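UPF0045 protein MTH_1187 (Methanothermobacter thermautotrophicus, PDB 1LXN) is a homotetrameric protein of unknown function that probably binds thiamine or a related small molecule. Local coordinates at residues E48-D51 against E52-A56; A59-E62 against A63-A67; D79-R82 against D83-R86; K91-S94 against V95-K98. All blocks are in the same frame, centred on the assembly; numbering follows the deposited sequence.

Interaction 1. Residues E48-D51 against E52-A56; sequences EDLD and ELMEA
The carboxylate of D49 leans over the first turn of helix 50-66 and overlaps CB and CG of E52. D49 is the N-cap: its OD1 accepts from E52 N at 2.9 Å in a nearly straight bond (166°), meeting the donor on its syn side but 30° out of the carboxylate plane. A first torsion of 59°, which tucks CG in between the two backbone arms of the residue, curls the acid forward to meet this amide. The helix start would favour its negative charge. E52 does not complete a capping box; its chain bends at chi2, and OE1 accepts instead from the backbone N of N33. A second overlap starts at the next residue, L50, and reaches M54 one turn on. L50 and the selenomethionine M54 run alongside each other, with CD2 of L50 3.9 Å from CE of M54. Beneath them, M54 N donates to L50 O at 2.9 Å. E55 N reaches D51 O at 3.0 Å, and a water also donates to D51 O while giving its other hydrogen to E55 OE2 at 2.8 Å. That carboxylate forms a salt bridge with K58 as well. The sheet-facing side of this turn is the buried one: L53 packs on A4 of strand 2-10, on L45 and A47 of strand 42-47 and on I78 of strand 72-79, where M54 joins it, while E52 and A56 rest on L32 in the loop after helix 19-29.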
ATOM      1  N   GLU A  48      -6.336  -4.733  10.279  1.00 25.85           N
ATOM      2  CA  GLU A  48      -7.262  -5.524  11.078  1.00 27.71           C
ATOM      3  C   GLU A  48      -8.694  -5.396  10.576  1.00 26.43           C
ATOM      4  O   GLU A  48      -9.545  -6.221  10.897  1.00 24.99           O
ATOM      5  CB  GLU A  48      -7.204  -5.086  12.542  1.00 31.80           C
ATOM      6  CG  GLU A  48      -5.998  -5.599  13.305  1.00 38.29           C
ATOM      7  CD  GLU A  48      -5.910  -5.003  14.701  1.00 43.88           C
ATOM      8  OE1 GLU A  48      -5.129  -5.534  15.523  1.00 46.81           O
ATOM      9  OE2 GLU A  48      -6.616  -4.001  14.971  1.00 45.48           O
ATOM     10  N   ASP A  49      -8.971  -4.353   9.806  1.00 24.98           N
ATOM     11  CA  ASP A  49     -10.314  -4.163   9.272  1.00 24.32           C
ATOM     12  C   ASP A  49     -10.287  -3.292   8.025  1.00 22.18           C
ATOM     13  O   ASP A  49      -9.329  -2.562   7.786  1.00 21.21           O
ATOM     14  CB  ASP A  49     -11.241  -3.563  10.339  1.00 26.53           C
ATOM     15  CG  ASP A  49     -10.756  -2.221  10.854  1.00 28.13           C
ATOM     16  OD1 ASP A  49     -10.926  -1.204  10.155  1.00 29.31           O
ATOM     17  OD2 ASP A  49     -10.199  -2.185  11.964  1.00 33.73           O
ATOM     18  N   LEU A  50     -11.342  -3.381   7.230  1.00 21.43           N
ATOM     19  CA  LEU A  50     -11.433  -2.628   5.990  1.00 22.18           C
ATOM     20  C   LEU A  50     -11.438  -1.124   6.171  1.00 21.66           C
ATOM     21  O   LEU A  50     -10.900  -0.406   5.328  1.00 20.65           O
ATOM     22  CB  LEU A  50     -12.671  -3.066   5.203  1.00 23.95           C
ATOM     23  CG  LEU A  50     -12.508  -4.455   4.587  1.00 28.39           C
ATOM     24  CD1 LEU A  50     -13.846  -4.977   4.073  1.00 30.55           C
ATOM     25  CD2 LEU A  50     -11.474  -4.372   3.466  1.00 27.48           C
ATOM     26  N   ASP A  51     -12.040  -0.644   7.258  1.00 21.12           N
ATOM     27  CA  ASP A  51     -12.080   0.790   7.519  1.00 20.06           C
ATOM     28  C   ASP A  51     -10.671   1.389   7.616  1.00 20.62           C
ATOM     29  O   ASP A  51     -10.380   2.369   6.935  1.00 20.24           O
ATOM     30  CB  ASP A  51     -12.867   1.100   8.804  1.00 21.55           C
ATOM     31  CG  ASP A  51     -14.383   1.067   8.595  1.00 24.09           C
ATOM     32  OD1 ASP A  51     -14.841   1.193   7.438  1.00 25.85           O
ATOM     33  OD2 ASP A  51     -15.124   0.936   9.594  1.00 26.91           O
ATOM     34  N   GLU A  52      -9.802   0.809   8.446  1.00 19.25           N
ATOM     35  CA  GLU A  52      -8.435   1.322   8.598  1.00 21.30           C
ATOM     36  C   GLU A  52      -7.703   1.327   7.266  1.00 22.46           C
ATOM     37  O   GLU A  52      -7.048   2.311   6.909  1.00 21.15           O
ATOM     38  CB  GLU A  52      -7.611   0.482   9.581  1.00 22.65           C
ATOM     39  CG  GLU A  52      -7.783   0.838  11.037  1.00 30.24           C
ATOM     40  CD  GLU A  52      -7.515   2.305  11.345  1.00 28.51           C
ATOM     41  OE1 GLU A  52      -6.343   2.755  11.294  1.00 25.94           O
ATOM     42  OE2 GLU A  52      -8.501   3.005  11.646  1.00 29.01           O
ATOM     43  N   LEU A  53      -7.798   0.211   6.547  1.00 21.40           N
ATOM     44  CA  LEU A  53      -7.148   0.092   5.253  1.00 20.69           C
ATOM     45  C   LEU A  53      -7.591   1.213   4.307  1.00 20.07           C
ATOM     46  O   LEU A  53      -6.748   1.894   3.723  1.00 20.32           O
ATOM     47  CB  LEU A  53      -7.445  -1.276   4.631  1.00 18.83           C
ATOM     48  CG  LEU A  53      -6.801  -1.553   3.268  1.00 21.22           C
ATOM     49  CD1 LEU A  53      -5.292  -1.347   3.333  1.00 21.00           C
ATOM     50  CD2 LEU A  53      -7.117  -2.983   2.857  1.00 24.30           C
HETATM   51  N   MSE A  54      -8.900   1.410   4.161  1.00 19.62           N
HETATM   52  CA  MSE A  54      -9.402   2.460   3.274  1.00 21.83           C
HETATM   53  C   MSE A  54      -8.904   3.838   3.725  1.00 21.01           C
HETATM   54  O   MSE A  54      -8.557   4.680   2.900  1.00 18.82           O
HETATM   55  CB  MSE A  54     -10.937   2.466   3.227  1.00 28.39           C
HETATM   56  CG  MSE A  54     -11.588   1.177   2.717  1.00 40.04           C
HETATM   57 SE   MSE A  54     -10.763   0.461   1.111  1.00 59.75          SE
HETATM   58  CE  MSE A  54      -9.951  -1.111   1.890  1.00 53.25           C
ATOM     59  N   GLU A  55      -8.881   4.074   5.033  1.00 19.59           N
ATOM     60  CA  GLU A  55      -8.403   5.354   5.537  1.00 21.54           C
ATOM     61  C   GLU A  55      -6.911   5.510   5.216  1.00 19.89           C
ATOM     62  O   GLU A  55      -6.459   6.599   4.875  1.00 19.30           O
ATOM     63  CB  GLU A  55      -8.627   5.471   7.050  1.00 22.55           C
ATOM     64  CG  GLU A  55     -10.093   5.578   7.477  1.00 27.21           C
ATOM     65  CD  GLU A  55     -10.811   6.774   6.861  1.00 31.89           C
ATOM     66  OE1 GLU A  55     -10.291   7.912   6.957  1.00 33.74           O
ATOM     67  OE2 GLU A  55     -11.904   6.577   6.283  1.00 32.92           O
ATOM     68  N   ALA A  56      -6.149   4.425   5.325  1.00 18.02           N
ATOM     69  CA  ALA A  56      -4.719   4.491   5.028  1.00 20.33           C
ATOM     70  C   ALA A  56      -4.497   4.754   3.535  1.00 19.99           C
ATOM     71  O   ALA A  56      -3.606   5.521   3.156  1.00 20.64           O
ATOM     72  CB  ALA A  56      -4.025   3.199   5.444  1.00 18.39           C
TER
HETATM   73  O   HOH W   1     -12.777   4.010   5.615  1.00 42.49           O

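Interaction 2. Residues A59-E62 against A63-A67; sequences AAHE and AVLQA
H61 and L65, one turn apart on helix 50-66, meet through their side chains. CD1 of L65 approaches the imidazole obliquely, 3.9 Å from both CD2 and NE2 of H61. The ring is carried off the helix by a first torsion that places CG opposite the backbone N (chi1 -178°), and the hydrogen bond between its ND1 and OG1 of T74 fixes how it is turned. Both side chains also pack on V72 of strand 72-79.

The closer packing is on the neighbouring flank, where A60, A63 and V64 meet the rest of the chain. V64 CG2 lies 3.6 Å from A60 O, and its other surroundings are A25 of helix 19-29, V8 and P10 of strand 2-10, and V72. A60 and A63, both small, face helix 19-29, with L29 against A60 and A28 against A63; A63 N donates to A59 O at 3.0 Å. This is the helix pair of a ferredoxin-like fold, beta-alpha-beta-beta-alpha-beta, in which both helices cover one face of a four-stranded antiparallel sheet.

Toward solvent the contact thins out. E62 bends at chi2, and its OE1 comes no closer than 4.0 Å to L65 CD1. Q66 runs extended beyond CG, although CG itself lies 3.2 Å from E62 O. The backbone remains regular on this side, Q66 N donating to E62 O at 2.8 Å. By comparison, the bonds from V64 N to A60 O and from L65 N to H61 O, both 3.4 Å, are weak.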
ATOM      1  N   ALA A  59      -5.399   8.360   2.706  1.00 17.85           N
ATOM      2  CA  ALA A  59      -4.334   9.214   3.210  1.00 19.16           C
ATOM      3  C   ALA A  59      -3.118   9.217   2.279  1.00 19.66           C
ATOM      4  O   ALA A  59      -2.552  10.275   1.991  1.00 19.94           O
ATOM      5  CB  ALA A  59      -3.922   8.764   4.605  1.00 18.18           C
ATOM      6  N   ALA A  60      -2.723   8.035   1.810  1.00 18.52           N
ATOM      7  CA  ALA A  60      -1.570   7.921   0.927  1.00 18.10           C
ATOM      8  C   ALA A  60      -1.843   8.651  -0.380  1.00 18.51           C
ATOM      9  O   ALA A  60      -1.005   9.412  -0.861  1.00 19.14           O
ATOM     10  CB  ALA A  60      -1.246   6.454   0.666  1.00 17.59           C
ATOM     11  N   HIS A  61      -3.027   8.420  -0.942  1.00 18.13           N
ATOM     12  CA  HIS A  61      -3.443   9.056  -2.185  1.00 18.74           C
ATOM     13  C   HIS A  61      -3.403  10.588  -2.063  1.00 20.02           C
ATOM     14  O   HIS A  61      -2.839  11.273  -2.920  1.00 19.15           O
ATOM     15  CB  HIS A  61      -4.863   8.605  -2.541  1.00 17.86           C
ATOM     16  CG  HIS A  61      -5.376   9.156  -3.840  1.00 18.03           C
ATOM     17  ND1 HIS A  61      -5.146   8.541  -5.052  1.00 16.54           N
ATOM     18  CD2 HIS A  61      -6.131  10.250  -4.108  1.00 14.61           C
ATOM     19  CE1 HIS A  61      -5.741   9.229  -6.012  1.00 14.54           C
ATOM     20  NE2 HIS A  61      -6.345  10.269  -5.466  1.00 16.48           N
ATOM     21  N   GLU A  62      -4.001  11.110  -0.994  1.00 21.49           N
ATOM     22  CA  GLU A  62      -4.059  12.554  -0.752  1.00 23.62           C
ATOM     23  C   GLU A  62      -2.680  13.177  -0.563  1.00 23.59           C
ATOM     24  O   GLU A  62      -2.451  14.304  -0.985  1.00 22.21           O
ATOM     25  CB  GLU A  62      -4.902  12.854   0.494  1.00 27.16           C
ATOM     26  CG  GLU A  62      -6.263  12.178   0.517  1.00 35.73           C
ATOM     27  CD  GLU A  62      -7.362  13.001  -0.126  1.00 41.51           C
ATOM     28  OE1 GLU A  62      -7.065  13.778  -1.064  1.00 43.57           O
ATOM     29  OE2 GLU A  62      -8.531  12.858   0.306  1.00 43.90           O
ATOM     30  N   ALA A  63      -1.772  12.450   0.084  1.00 21.69           N
ATOM     31  CA  ALA A  63      -0.429  12.965   0.325  1.00 22.61           C
ATOM     32  C   ALA A  63       0.301  13.246  -0.984  1.00 21.60           C
ATOM     33  O   ALA A  63       1.075  14.193  -1.075  1.00 22.03           O
ATOM     34  CB  ALA A  63       0.378  11.978   1.177  1.00 21.28           C
ATOM     35  N   VAL A  64       0.053  12.424  -1.998  1.00 21.74           N
ATOM     36  CA  VAL A  64       0.704  12.618  -3.285  1.00 20.61           C
ATOM     37  C   VAL A  64       0.128  13.841  -3.993  1.00 21.93           C
ATOM     38  O   VAL A  64       0.852  14.572  -4.679  1.00 21.08           O
ATOM     39  CB  VAL A  64       0.576  11.361  -4.163  1.00 20.34           C
ATOM     40  CG1 VAL A  64       1.145  11.620  -5.550  1.00 18.89           C
ATOM     41  CG2 VAL A  64       1.321  10.212  -3.496  1.00 19.83           C
ATOM     42  N   LEU A  65      -1.170  14.073  -3.825  1.00 21.02           N
ATOM     43  CA  LEU A  65      -1.788  15.245  -4.427  1.00 22.06           C
ATOM     44  C   LEU A  65      -1.248  16.473  -3.690  1.00 23.16           C
ATOM     45  O   LEU A  65      -0.905  17.474  -4.313  1.00 21.30           O
ATOM     46  CB  LEU A  65      -3.312  15.192  -4.289  1.00 21.51           C
ATOM     47  CG  LEU A  65      -4.079  14.230  -5.202  1.00 24.89           C
ATOM     48  CD1 LEU A  65      -5.516  14.042  -4.689  1.00 23.12           C
ATOM     49  CD2 LEU A  65      -4.072  14.778  -6.625  1.00 23.35           C
ATOM     50  N   GLN A  66      -1.175  16.389  -2.363  1.00 23.25           N
ATOM     51  CA  GLN A  66      -0.676  17.502  -1.562  1.00 28.40           C
ATOM     52  C   GLN A  66       0.778  17.789  -1.883  1.00 27.61           C
ATOM     53  O   GLN A  66       1.219  18.928  -1.803  1.00 27.78           O
ATOM     54  CB  GLN A  66      -0.798  17.208  -0.066  1.00 31.35           C
ATOM     55  CG  GLN A  66      -2.219  17.161   0.442  1.00 39.62           C
ATOM     56  CD  GLN A  66      -2.301  17.393   1.942  1.00 43.49           C
ATOM     57  OE1 GLN A  66      -1.582  16.760   2.725  1.00 46.30           O
ATOM     58  NE2 GLN A  66      -3.184  18.303   2.351  1.00 44.14           N
ATOM     59  N   ALA A  67       1.510  16.738  -2.234  1.00 27.71           N
ATOM     60  CA  ALA A  67       2.919  16.847  -2.576  1.00 27.47           C
ATOM     61  C   ALA A  67       3.095  17.672  -3.848  1.00 27.58           C
ATOM     62  O   ALA A  67       4.200  18.095  -4.168  1.00 29.49           O
ATOM     63  CB  ALA A  67       3.511  15.450  -2.764  1.00 27.50           C
TER

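Interaction 3. Residues D79-R82 against D83-R86; sequences DDRR and DADR
The chain reverses between R81 and A84, whose CA atoms are 6.2 Å apart, with R82 and D83 at the corner in a roughly type I beta turn. D80 and R81 approach it in extended conformation, prolonging the path of strand 72-79, and A84 to R86 leave it extended again. No backbone hydrogen bond closes the turn; the side chain of R81 folds along it to the corner residue D83. R81 stretches out fully, and its NE donates to D83 OD1 at 3.0 Å (154°), a salt bridge close to the guanidinium plane and on the syn side of the oxygen, but 23° out of the carboxylate plane. The two planes stand 58° apart, and NE-OD1 is the single bonded pair between the groups. The first torsion of D83, 59°, swings its carboxylate back toward R81. A84 CB sits over one face of the R81 guanidinium, 3.7 Å above its plane, and also over a face of that of R86. The two arginines come close, R81 NH1 being 3.8 Å from R86 NE. Within the first arm, R82 NE makes a salt bridge to D80 OD1 at 2.8 Å. D83 thus pairs with R81 and D80 with R82, and D83 probably eases the repulsion between R81 and R86 on this exposed, highly charged turn.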
ATOM      1  N   ASP A  79      -6.633  -8.778  -0.482  1.00 22.92           N
ATOM      2  CA  ASP A  79      -6.806 -10.218  -0.351  1.00 21.92           C
ATOM      3  C   ASP A  79      -7.411 -10.385   1.041  1.00 21.51           C
ATOM      4  O   ASP A  79      -6.710 -10.333   2.042  1.00 21.97           O
ATOM      5  CB  ASP A  79      -5.461 -10.945  -0.437  1.00 22.30           C
ATOM      6  CG  ASP A  79      -5.611 -12.464  -0.370  1.00 24.59           C
ATOM      7  OD1 ASP A  79      -4.582 -13.163  -0.295  1.00 26.71           O
ATOM      8  OD2 ASP A  79      -6.757 -12.964  -0.397  1.00 24.40           O
ATOM      9  N   ASP A  80      -8.721 -10.566   1.096  1.00 23.02           N
ATOM     10  CA  ASP A  80      -9.415 -10.700   2.368  1.00 22.92           C
ATOM     11  C   ASP A  80      -9.837 -12.146   2.595  1.00 23.27           C
ATOM     12  O   ASP A  80     -10.834 -12.603   2.039  1.00 22.49           O
ATOM     13  CB  ASP A  80     -10.639  -9.779   2.364  1.00 23.36           C
ATOM     14  CG  ASP A  80     -11.290  -9.652   3.727  1.00 25.19           C
ATOM     15  OD1 ASP A  80     -10.814 -10.293   4.693  1.00 24.77           O
ATOM     16  OD2 ASP A  80     -12.290  -8.905   3.825  1.00 25.38           O
ATOM     17  N   ARG A  81      -9.070 -12.865   3.410  1.00 21.85           N
ATOM     18  CA  ARG A  81      -9.376 -14.262   3.686  1.00 23.91           C
ATOM     19  C   ARG A  81      -9.954 -14.412   5.089  1.00 24.96           C
ATOM     20  O   ARG A  81      -9.285 -14.130   6.085  1.00 24.25           O
ATOM     21  CB  ARG A  81      -8.119 -15.124   3.529  1.00 22.65           C
ATOM     22  CG  ARG A  81      -8.402 -16.614   3.622  1.00 21.36           C
ATOM     23  CD  ARG A  81      -7.184 -17.451   3.285  1.00 21.95           C
ATOM     24  NE  ARG A  81      -7.504 -18.875   3.294  1.00 22.74           N
ATOM     25  CZ  ARG A  81      -6.619 -19.851   3.116  1.00 23.10           C
ATOM     26  NH1 ARG A  81      -5.338 -19.567   2.905  1.00 18.57           N
ATOM     27  NH2 ARG A  81      -7.015 -21.119   3.171  1.00 23.81           N
ATOM     28  N   ARG A  82     -11.199 -14.874   5.151  1.00 25.34           N
ATOM     29  CA  ARG A  82     -11.912 -15.034   6.413  1.00 26.42           C
ATOM     30  C   ARG A  82     -11.894 -16.424   7.060  1.00 26.95           C
ATOM     31  O   ARG A  82     -12.277 -16.559   8.224  1.00 26.90           O
ATOM     32  CB  ARG A  82     -13.369 -14.579   6.230  1.00 26.66           C
ATOM     33  CG  ARG A  82     -13.518 -13.109   5.834  1.00 28.85           C
ATOM     34  CD  ARG A  82     -12.892 -12.205   6.883  1.00 31.62           C
ATOM     35  NE  ARG A  82     -12.851 -10.800   6.486  1.00 35.68           N
ATOM     36  CZ  ARG A  82     -13.827  -9.925   6.710  1.00 39.25           C
ATOM     37  NH1 ARG A  82     -14.937 -10.309   7.333  1.00 39.74           N
ATOM     38  NH2 ARG A  82     -13.688  -8.659   6.326  1.00 36.30           N
ATOM     39  N   ASP A  83     -11.471 -17.456   6.332  1.00 24.64           N
ATOM     40  CA  ASP A  83     -11.446 -18.794   6.919  1.00 24.70           C
ATOM     41  C   ASP A  83     -10.060 -19.185   7.424  1.00 26.63           C
ATOM     42  O   ASP A  83      -9.826 -20.339   7.784  1.00 26.23           O
ATOM     43  CB  ASP A  83     -11.965 -19.849   5.927  1.00 22.26           C
ATOM     44  CG  ASP A  83     -11.164 -19.898   4.631  1.00 22.75           C
ATOM     45  OD1 ASP A  83     -10.237 -19.081   4.457  1.00 21.99           O
ATOM     46  OD2 ASP A  83     -11.470 -20.757   3.772  1.00 21.40           O
ATOM     47  N   ALA A  84      -9.147 -18.219   7.459  1.00 27.03           N
ATOM     48  CA  ALA A  84      -7.787 -18.462   7.941  1.00 27.84           C
ATOM     49  C   ALA A  84      -7.067 -17.139   8.143  1.00 28.51           C
ATOM     50  O   ALA A  84      -7.325 -16.171   7.428  1.00 28.09           O
ATOM     51  CB  ALA A  84      -7.014 -19.326   6.948  1.00 25.53           C
ATOM     52  N   ASP A  85      -6.176 -17.098   9.128  1.00 30.54           N
ATOM     53  CA  ASP A  85      -5.404 -15.899   9.424  1.00 31.81           C
ATOM     54  C   ASP A  85      -4.070 -16.019   8.698  1.00 31.01           C
ATOM     55  O   ASP A  85      -3.245 -16.863   9.041  1.00 31.60           O
ATOM     56  CB  ASP A  85      -5.168 -15.779  10.931  1.00 36.79           C
ATOM     57  CG  ASP A  85      -6.435 -15.428  11.699  1.00 42.60           C
ATOM     58  OD1 ASP A  85      -6.426 -15.547  12.945  1.00 46.74           O
ATOM     59  OD2 ASP A  85      -7.440 -15.022  11.068  1.00 45.09           O
ATOM     60  N   ARG A  86      -3.859 -15.175   7.693  1.00 27.85           N
ATOM     61  CA  ARG A  86      -2.626 -15.222   6.922  1.00 26.23           C
ATOM     62  C   ARG A  86      -2.027 -13.845   6.689  1.00 26.13           C
ATOM     63  O   ARG A  86      -2.613 -13.019   5.990  1.00 27.58           O
ATOM     64  CB  ARG A  86      -2.882 -15.884   5.563  1.00 26.30           C
ATOM     65  CG  ARG A  86      -3.311 -17.341   5.628  1.00 26.44           C
ATOM     66  CD  ARG A  86      -2.117 -18.285   5.619  1.00 28.06           C
ATOM     67  NE  ARG A  86      -2.533 -19.683   5.481  1.00 28.60           N
ATOM     68  CZ  ARG A  86      -3.080 -20.397   6.460  1.00 28.64           C
ATOM     69  NH1 ARG A  86      -3.271 -19.850   7.655  1.00 27.01           N
ATOM     70  NH2 ARG A  86      -3.453 -21.653   6.238  1.00 27.19           N
TER

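Interaction 4. Residues K91-S94 against V95-K98; sequences KVES and VKEK
The carboxylate of E93 has the aliphatic part of K96 well out of its plane, toward one face, with K96 CD 4.2 Å from OE2. OE2 stays 4.6 Å from K96 NZ, which also lies off the plane; this is beyond a salt bridge, though the opposite charges should still attract. The carboxylate of E97 is held more firmly: K98 NZ meets OE1 at 2.7 Å, almost in line with its C-O bond. K98 gets there by bending at chi2 and chi4, and its NZ also donates to a water that in turn donates to S94 O. These residues belong to helix 88-98, which follows the last strand of the ferredoxin-like core and stands apart from the two helices that cover the sheet. V92 and K96 pair i to i+4: V92 lies along the extended lysine, its CG1 3.9 Å from CE of K96. Below them K96 N donates to V92 O at 3.1 Å, nearly straight and in the carbonyl plane. E97 N follows with a 3.0 Å bond to E93 O, whereas K98 N to S94 O is weak. V95 tucks CG2 against K91 O at 3.3 Å; S94 OG bonds back to D90 O, and K91 NZ forms a salt bridge with OD1 of D79 at the end of strand 72-79.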
ATOM      1  N   LYS A  91       1.858 -16.066   3.894  1.00 23.69           N
ATOM      2  CA  LYS A  91       1.566 -16.362   2.498  1.00 23.25           C
ATOM      3  C   LYS A  91       2.826 -16.678   1.706  1.00 22.55           C
ATOM      4  O   LYS A  91       2.816 -17.546   0.834  1.00 19.90           O
ATOM      5  CB  LYS A  91       0.814 -15.190   1.859  1.00 22.40           C
ATOM      6  CG  LYS A  91      -0.527 -14.888   2.538  1.00 22.21           C
ATOM      7  CD  LYS A  91      -1.199 -13.653   1.945  1.00 22.47           C
ATOM      8  CE  LYS A  91      -1.497 -13.824   0.463  1.00 20.56           C
ATOM      9  NZ  LYS A  91      -2.080 -12.569  -0.085  1.00 21.19           N
ATOM     10  N   VAL A  92       3.912 -15.975   2.005  1.00 23.03           N
ATOM     11  CA  VAL A  92       5.165 -16.226   1.307  1.00 24.32           C
ATOM     12  C   VAL A  92       5.659 -17.620   1.677  1.00 24.10           C
ATOM     13  O   VAL A  92       6.000 -18.413   0.807  1.00 22.83           O
ATOM     14  CB  VAL A  92       6.251 -15.175   1.681  1.00 25.89           C
ATOM     15  CG1 VAL A  92       7.616 -15.606   1.144  1.00 23.86           C
ATOM     16  CG2 VAL A  92       5.873 -13.812   1.099  1.00 25.41           C
ATOM     17  N   GLU A  93       5.674 -17.921   2.972  1.00 26.30           N
ATOM     18  CA  GLU A  93       6.139 -19.225   3.447  1.00 28.20           C
ATOM     19  C   GLU A  93       5.278 -20.395   2.971  1.00 26.83           C
ATOM     20  O   GLU A  93       5.786 -21.492   2.760  1.00 25.39           O
ATOM     21  CB  GLU A  93       6.228 -19.236   4.973  1.00 30.96           C
ATOM     22  CG  GLU A  93       7.231 -18.235   5.543  1.00 39.16           C
ATOM     23  CD  GLU A  93       8.635 -18.404   4.965  1.00 45.17           C
ATOM     24  OE1 GLU A  93       9.184 -19.527   5.048  1.00 49.46           O
ATOM     25  OE2 GLU A  93       9.193 -17.412   4.431  1.00 47.59           O
ATOM     26  N   SER A  94       3.978 -20.169   2.796  1.00 25.68           N
ATOM     27  CA  SER A  94       3.101 -21.241   2.330  1.00 26.14           C
ATOM     28  C   SER A  94       3.453 -21.653   0.913  1.00 24.52           C
ATOM     29  O   SER A  94       3.416 -22.833   0.577  1.00 25.19           O
ATOM     30  CB  SER A  94       1.631 -20.812   2.374  1.00 26.07           C
ATOM     31  OG  SER A  94       1.165 -20.771   3.708  1.00 28.89           O
ATOM     32  N   VAL A  95       3.781 -20.671   0.081  1.00 23.82           N
ATOM     33  CA  VAL A  95       4.145 -20.934  -1.302  1.00 23.11           C
ATOM     34  C   VAL A  95       5.508 -21.616  -1.369  1.00 23.78           C
ATOM     35  O   VAL A  95       5.678 -22.618  -2.063  1.00 23.26           O
ATOM     36  CB  VAL A  95       4.182 -19.624  -2.122  1.00 23.22           C
ATOM     37  CG1 VAL A  95       4.677 -19.901  -3.541  1.00 19.54           C
ATOM     38  CG2 VAL A  95       2.791 -18.998  -2.160  1.00 20.10           C
ATOM     39  N   LYS A  96       6.474 -21.078  -0.635  1.00 25.34           N
ATOM     40  CA  LYS A  96       7.819 -21.644  -0.622  1.00 27.33           C
ATOM     41  C   LYS A  96       7.812 -23.094  -0.168  1.00 27.18           C
ATOM     42  O   LYS A  96       8.494 -23.928  -0.746  1.00 28.02           O
ATOM     43  CB  LYS A  96       8.739 -20.823   0.287  1.00 27.86           C
ATOM     44  CG  LYS A  96       9.139 -19.482  -0.313  1.00 31.54           C
ATOM     45  CD  LYS A  96      10.167 -18.766   0.550  1.00 34.01           C
ATOM     46  CE  LYS A  96      10.734 -17.554  -0.172  1.00 36.09           C
ATOM     47  NZ  LYS A  96      11.726 -16.816   0.665  1.00 37.65           N
ATOM     48  N   GLU A  97       7.035 -23.386   0.868  1.00 27.95           N
ATOM     49  CA  GLU A  97       6.935 -24.736   1.407  1.00 29.05           C
ATOM     50  C   GLU A  97       6.450 -25.715   0.337  1.00 29.98           C
ATOM     51  O   GLU A  97       6.825 -26.889   0.344  1.00 29.56           O
ATOM     52  CB  GLU A  97       5.979 -24.739   2.605  1.00 28.80           C
ATOM     53  CG  GLU A  97       5.918 -26.040   3.408  1.00 31.96           C
ATOM     54  CD  GLU A  97       5.032 -27.103   2.770  1.00 33.82           C
ATOM     55  OE1 GLU A  97       3.925 -26.757   2.299  1.00 33.02           O
ATOM     56  OE2 GLU A  97       5.437 -28.286   2.757  1.00 33.40           O
ATOM     57  N   LYS A  98       5.628 -25.227  -0.589  1.00 29.59           N
ATOM     58  CA  LYS A  98       5.100 -26.077  -1.644  1.00 30.46           C
ATOM     59  C   LYS A  98       6.033 -26.204  -2.844  1.00 31.96           C
ATOM     60  O   LYS A  98       5.784 -27.008  -3.745  1.00 30.60           O
ATOM     61  CB  LYS A  98       3.719 -25.576  -2.089  1.00 31.19           C
ATOM     62  CG  LYS A  98       2.595 -25.871  -1.084  1.00 32.56           C
ATOM     63  CD  LYS A  98       2.392 -27.378  -0.915  1.00 34.62           C
ATOM     64  CE  LYS A  98       1.222 -27.720   0.012  1.00 35.21           C
ATOM     65  NZ  LYS A  98       1.431 -27.305   1.430  1.00 33.88           N
TER
HETATM   66  O   HOH W   2       1.822 -24.606   1.972  1.00 36.10           O

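The four contacts follow one another along the chain. Interactions 1 and 2 share helix 50-66, the first at its capped start and the second near its end, with centres about 17 Å apart. Strand 72-79 then runs back along the sheet, so that interaction 3, in the loop after it, lies about 15 Å from interaction 1, centre to centre, and touches it through L50 and D80. Interaction 4, on helix 88-98, is about 34 Å from interaction 2, centre to centre. It is tied to interaction 3 by the D79-K91 salt bridge and by packing of R86 on K91. Interactions 1 and 2 thus belong to the ferredoxin-like core, while interactions 3 and 4 lie in the loop and helix that follow the last core strand.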